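Local atomic coordinates of putative cytochrome P450 154A1 (PDB entry 1ODO), a protein that belongs to the cytochrome P450 family and binds a haem, beside which 4-phenyl-1H-imidazole occupies a pocket of this model. Residues 56-62 / 295-301; 24-30 / 42-46. All coordinates share one frame; numbering follows the deposited sequence.

Interaction 1 of 2, residues 56-62 / 295-301. With HEM (protoporphyrin IX containing Fe), chain B.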
# COMPACT_ATOMS: atom_id res chain seq x y z
N SER A 56 -12.40 18.93 7.81
CA SER A 56 -11.40 19.98 7.76
C SER A 56 -10.63 19.99 9.08
O SER A 56 -9.55 20.57 9.17
CB SER A 56 -12.08 21.33 7.56
OG SER A 56 -11.12 22.37 7.52
N ASP A 57 -11.19 19.34 10.10
CA ASP A 57 -10.55 19.28 11.41
C ASP A 57 -9.53 18.17 11.61
O ASP A 57 -9.03 17.97 12.72
CB ASP A 57 -11.61 19.19 12.50
CG ASP A 57 -12.57 20.37 12.47
OD1 ASP A 57 -12.10 21.51 12.29
OD2 ASP A 57 -13.79 20.15 12.62
N VAL A 58 -9.21 17.44 10.55
CA VAL A 58 -8.25 16.35 10.62
C VAL A 58 -7.18 16.65 9.56
O VAL A 58 -7.51 17.06 8.45
CB VAL A 58 -8.92 14.99 10.34
CG1 VAL A 58 -7.88 13.89 10.28
CG2 VAL A 58 -9.94 14.70 11.45
N SER A 59 -5.92 16.43 9.92
CA SER A 59 -4.82 16.70 9.00
C SER A 59 -3.68 15.68 8.99
O SER A 59 -3.48 14.95 9.96
CB SER A 59 -4.23 18.07 9.34
OG SER A 59 -2.97 18.29 8.73
N LYS A 60 -2.94 15.66 7.88
CA LYS A 60 -1.80 14.76 7.71
C LYS A 60 -0.52 15.59 7.81
O LYS A 60 0.58 15.06 7.67
CB LYS A 60 -1.83 14.07 6.35
CG LYS A 60 -3.01 13.12 6.12
CD LYS A 60 -2.66 12.07 5.07
CE LYS A 60 -1.63 11.09 5.62
NZ LYS A 60 -0.97 10.28 4.56
N ASP A 61 -0.67 16.90 8.02
CA ASP A 61 0.47 17.81 8.12
C ASP A 61 0.96 17.90 9.56
O ASP A 61 0.48 18.73 10.34
CB ASP A 61 0.08 19.20 7.61
CG ASP A 61 1.27 20.14 7.47
OD1 ASP A 61 2.31 19.91 8.12
OD2 ASP A 61 1.17 21.12 6.71
N ALA A 62 1.92 17.04 9.91
CA ALA A 62 2.49 17.00 11.26
C ALA A 62 3.18 18.30 11.64
O ALA A 62 3.04 18.80 12.75
CB ALA A 62 3.47 15.84 11.37
N ARG A 295 -2.44 10.85 11.21
CA ARG A 295 -3.24 12.06 11.08
C ARG A 295 -3.32 12.74 12.43
O ARG A 295 -3.04 12.11 13.45
CB ARG A 295 -4.63 11.73 10.54
CG ARG A 295 -4.66 11.54 9.03
CD ARG A 295 -6.07 11.21 8.54
NE ARG A 295 -6.20 11.31 7.09
CZ ARG A 295 -5.75 10.41 6.22
NH1 ARG A 295 -5.14 9.31 6.63
NH2 ARG A 295 -5.94 10.61 4.92
N TYR A 296 -3.72 14.01 12.45
CA TYR A 296 -3.82 14.75 13.70
C TYR A 296 -5.08 15.59 13.77
O TYR A 296 -5.58 16.06 12.75
CB TYR A 296 -2.59 15.64 13.87
CG TYR A 296 -1.35 14.99 13.30
CD1 TYR A 296 -0.96 15.24 11.98
CD2 TYR A 296 -0.66 14.03 14.02
CE1 TYR A 296 0.08 14.52 11.39
CE2 TYR A 296 0.38 13.31 13.45
CZ TYR A 296 0.75 13.55 12.14
OH TYR A 296 1.74 12.79 11.56
N ALA A 297 -5.59 15.78 14.98
CA ALA A 297 -6.79 16.57 15.17
C ALA A 297 -6.41 18.05 15.18
O ALA A 297 -5.59 18.48 15.99
CB ALA A 297 -7.47 16.19 16.49
N VAL A 298 -7.00 18.81 14.27
CA VAL A 298 -6.71 20.24 14.18
C VAL A 298 -7.41 20.95 15.34
O VAL A 298 -6.98 22.02 15.79
CB VAL A 298 -7.21 20.82 12.85
CG1 VAL A 298 -6.90 22.30 12.76
CG2 VAL A 298 -6.56 20.06 11.69
N THR A 299 -8.49 20.34 15.82
CA THR A 299 -9.27 20.89 16.93
C THR A 299 -9.86 19.69 17.67
O THR A 299 -9.78 18.56 17.19
CB THR A 299 -10.42 21.78 16.42
OG1 THR A 299 -11.04 22.45 17.52
CG2 THR A 299 -11.46 20.95 15.69
N ASP A 300 -10.42 19.92 18.85
CA ASP A 300 -11.01 18.82 19.61
C ASP A 300 -12.09 18.15 18.77
O ASP A 300 -12.86 18.84 18.09
CB ASP A 300 -11.65 19.32 20.91
CG ASP A 300 -10.63 19.64 22.00
OD1 ASP A 300 -9.41 19.44 21.79
OD2 ASP A 300 -11.07 20.09 23.08
N ILE A 301 -12.15 16.83 18.82
CA ILE A 301 -13.14 16.07 18.06
C ILE A 301 -13.86 15.10 18.99
O ILE A 301 -13.23 14.32 19.71
CB ILE A 301 -12.48 15.26 16.92
CG1 ILE A 301 -11.79 16.21 15.94
CG2 ILE A 301 -13.54 14.42 16.21
CD1 ILE A 301 -10.99 15.51 14.86
CHA HEM B . -1.89 6.83 -0.77
CHB HEM B . 0.34 6.03 -4.96
CHC HEM B . -0.81 1.35 -4.70
CHD HEM B . -3.01 2.16 -0.51
C1A HEM B . -1.20 7.05 -1.94
C2A HEM B . -0.67 8.33 -2.40
C3A HEM B . -0.04 8.11 -3.56
C4A HEM B . -0.16 6.69 -3.87
CMA HEM B . 0.69 9.13 -4.45
CAA HEM B . -0.83 9.66 -1.64
CBA HEM B . -2.19 10.31 -1.96
CGA HEM B . -2.47 11.64 -1.25
O1A HEM B . -2.02 11.74 -0.05
O2A HEM B . -3.11 12.50 -1.85
C1B HEM B . 0.24 4.70 -5.26
C2B HEM B . 0.81 4.07 -6.44
C3B HEM B . 0.48 2.75 -6.37
C4B HEM B . -0.28 2.55 -5.16
CMB HEM B . 1.62 4.81 -7.52
CAB HEM B . 0.84 1.61 -7.35
CBB HEM B . 0.19 1.76 -8.74
C1C HEM B . -1.53 1.17 -3.52
C2C HEM B . -2.05 -0.13 -3.07
C3C HEM B . -2.67 0.10 -1.89
C4C HEM B . -2.53 1.51 -1.61
CMC HEM B . -1.88 -1.45 -3.88
CAC HEM B . -3.40 -0.87 -0.93
CBC HEM B . -4.41 -1.84 -1.55
C1D HEM B . -2.90 3.49 -0.20
C2D HEM B . -3.42 4.12 1.00
C3D HEM B . -3.09 5.43 0.93
C4D HEM B . -2.39 5.63 -0.32
CMD HEM B . -4.17 3.38 2.12
CAD HEM B . -3.40 6.50 2.00
CBD HEM B . -4.85 6.93 2.19
CGD HEM B . -4.87 7.92 3.34
O1D HEM B . -5.37 7.57 4.41
O2D HEM B . -4.32 9.02 3.12
NA HEM B . -0.88 6.08 -2.86
NB HEM B . -0.42 3.75 -4.49
NC HEM B . -1.84 2.15 -2.62
ND HEM B . -2.27 4.43 -1.00
FE HEM B . -1.37 4.10 -2.73
O HOH W 1 1.62 12.90 8.87
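Ser59 O takes the backbone N-H of Tyr296 at 2.7 Å, in the carbonyl plane, and also meets Arg295 CA in a CA-H...O contact. The return bond, Ser59 N to Tyr296 O, completes a hydrogen-bonded antiparallel pair. Two residues along, past the non-hydrogen-bonded pair Val58/Ala297, Val298 N reaches Asp57 O at 2.7 Å from above the carbonyl plane, 39° out of it. In this way the short strand 58-59 forms the outer edge of the mixed P450 beta sheet, beside strand 292-297, and brings two basic side chains to the haem. Arg295, extended from CG to NE, holds one propionate with both terminal nitrogens: NH1 to HEM O1D at 2.8 Å and NH2 to HEM O2D at 2.9 Å, which fixes how the guanidinium is turned. Lys60 lies over one face of that group, with CD 3.6 Å from Arg295 NH2. A bend at chi3 (70°) turns the lysine chain, whose NZ bonds to Phe88 O and remains 3.9 Å from HEM O2D. On the face that Ser59 shares, the Tyr296 ring stacks with Trp66 and meets the start of helix 62-65, its CE1 3.6 Å from Ala62 CB. Water 1 links Tyr296 OH to Lys60 O.

Interaction 2 of 2, residues 24-30 / 42-46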
# COMPACT_ATOMS: atom_id res chain seq x y z
N LEU A 24 -8.63 -4.86 18.39
CA LEU A 24 -8.87 -3.44 18.19
C LEU A 24 -10.36 -3.12 18.18
O LEU A 24 -10.80 -2.18 18.84
CB LEU A 24 -8.24 -2.98 16.87
CG LEU A 24 -6.72 -2.78 16.86
CD1 LEU A 24 -6.23 -2.59 15.42
CD2 LEU A 24 -6.36 -1.56 17.72
N ARG A 25 -11.14 -3.89 17.43
CA ARG A 25 -12.57 -3.63 17.38
C ARG A 25 -13.27 -3.86 18.72
O ARG A 25 -14.39 -3.41 18.94
CB ARG A 25 -13.22 -4.47 16.27
CG ARG A 25 -12.89 -3.97 14.84
CD ARG A 25 -14.01 -4.32 13.87
NE ARG A 25 -14.33 -5.75 13.96
CZ ARG A 25 -13.71 -6.70 13.28
NH1 ARG A 25 -12.73 -6.40 12.42
NH2 ARG A 25 -14.02 -7.97 13.49
N GLU A 26 -12.59 -4.57 19.62
CA GLU A 26 -13.13 -4.86 20.95
C GLU A 26 -13.25 -3.54 21.74
O GLU A 26 -14.04 -3.44 22.68
CB GLU A 26 -12.17 -5.81 21.67
CG GLU A 26 -12.59 -6.28 23.03
CD GLU A 26 -11.55 -7.20 23.65
OE1 GLU A 26 -11.03 -8.08 22.93
OE2 GLU A 26 -11.25 -7.05 24.86
N GLY A 27 -12.47 -2.54 21.34
CA GLY A 27 -12.52 -1.26 22.02
C GLY A 27 -13.57 -0.28 21.52
O GLY A 27 -13.61 0.87 21.94
N GLY A 28 -14.42 -0.74 20.61
CA GLY A 28 -15.44 0.13 20.08
C GLY A 28 -14.94 0.81 18.82
O GLY A 28 -13.97 0.34 18.20
N PRO A 29 -15.54 1.94 18.42
CA PRO A 29 -15.12 2.66 17.22
C PRO A 29 -13.67 3.11 17.20
O PRO A 29 -13.05 3.16 16.13
CB PRO A 29 -16.12 3.83 17.15
CG PRO A 29 -16.53 4.02 18.59
CD PRO A 29 -16.68 2.61 19.08
N ALA A 30 -13.12 3.44 18.36
CA ALA A 30 -11.73 3.88 18.44
C ALA A 30 -11.05 3.40 19.72
O ALA A 30 -11.70 3.21 20.75
CB ALA A 30 -11.67 5.41 18.36
N SER A 42 -6.51 4.66 17.27
CA SER A 42 -6.69 3.75 16.15
C SER A 42 -8.19 3.80 15.92
O SER A 42 -8.96 3.62 16.86
CB SER A 42 -6.29 2.32 16.51
OG SER A 42 -6.99 1.40 15.67
N VAL A 43 -8.62 4.06 14.69
CA VAL A 43 -10.04 4.12 14.40
C VAL A 43 -10.38 3.01 13.40
O VAL A 43 -9.77 2.93 12.34
CB VAL A 43 -10.43 5.49 13.78
CG1 VAL A 43 -11.91 5.50 13.42
CG2 VAL A 43 -10.11 6.61 14.76
N SER A 44 -11.33 2.15 13.75
CA SER A 44 -11.70 1.06 12.85
C SER A 44 -13.19 1.02 12.50
O SER A 44 -13.65 0.07 11.86
CB SER A 44 -11.24 -0.29 13.42
OG SER A 44 -11.69 -0.50 14.74
N ASP A 45 -13.94 2.04 12.92
CA ASP A 45 -15.37 2.13 12.63
C ASP A 45 -15.34 2.89 11.29
O ASP A 45 -14.97 4.06 11.26
CB ASP A 45 -16.08 2.97 13.70
CG ASP A 45 -17.52 3.29 13.35
OD1 ASP A 45 -17.94 3.07 12.20
OD2 ASP A 45 -18.25 3.79 14.24
N PRO A 46 -15.70 2.22 10.18
CA PRO A 46 -15.68 2.87 8.87
C PRO A 46 -16.51 4.14 8.73
O PRO A 46 -16.14 5.05 7.98
CB PRO A 46 -16.13 1.76 7.92
CG PRO A 46 -17.02 0.93 8.77
CD PRO A 46 -16.25 0.86 10.07
O HOH W 2 -14.26 -0.63 15.51
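Ala30 and Val43 face each other as a non-hydrogen-bonded antiparallel pair at the open end of the beta hairpin made by strands 30-35 and 38-43, part of the mixed sheet of the P450 fold. This end of a hairpin illustrates how a sheet can be tied to the helices that flank it in sequence: helix 17-25 runs into the first strand through a turn, and helix 46-52 follows the second.

The backbone supplies the direct hydrogen bond of the contact, from Ser44 N to Pro29 O at 3.1 Å, with the donor tilted 22° from the carbonyl plane. A CA-H...O contact from Ala30 CA to Ser42 O, 3.2 Å, lies beside it. The approach to the strand is a type I turn from Arg25 to Gly28, closed by Gly28 N to Arg25 O. Gly28 has a positive phi of 92°, a conformation that glycine adopts readily.

Van der Waals contacts add to these bonds. The methyl of Ala30 makes an apolar contact with Val43 CG2 at 4.1 Å, while Val43 also packs on Leu48, Leu49 and Leu52 of helix 46-52. Pro29 CB lies against Asp45 CB at 3.6 Å; the carboxylate beyond it caps that helix through OD1 and Val47 N. On the side of helix 17-25, Leu24 CD2 touches Ser42 OG, a hydroxyl bonded to Ser318. Ser44 OG, set between its backbone N and carbonyl carbon (chi1 54°), makes a similar touch with Arg25 CG at 3.7 Å. From CG the arginine chain leads away from this hydroxyl, and its NH1 bonds Ala321 O.

The polar contact of the Ser44 side chain runs through solvent: water 2 bridges the segments, 2.7 Å from Ser44 OG and donating to Gly28 O.

In the fold
From the N terminus, interaction 2 comes first: the chain leaves helix 17-25, turns, runs through strands 30-35 and 38-43, and closes a short hairpin loop at residues 42-46. Helix 46-52 then leads to residues 56-62, where interaction 1 opens; it closes 233 residues later at 295-301, after a largely helical part of the chain. The two contacts are therefore in series, neither enclosing nor crossing the other. Both reach the same mixed sheet, with strand 314-317 between strands 38-43 and 292-297. Their centres are 18 Å apart and they do not touch, yet Leu52 of the intervening helix packs on Val43 of one and on Val58 and Ile301 of the other.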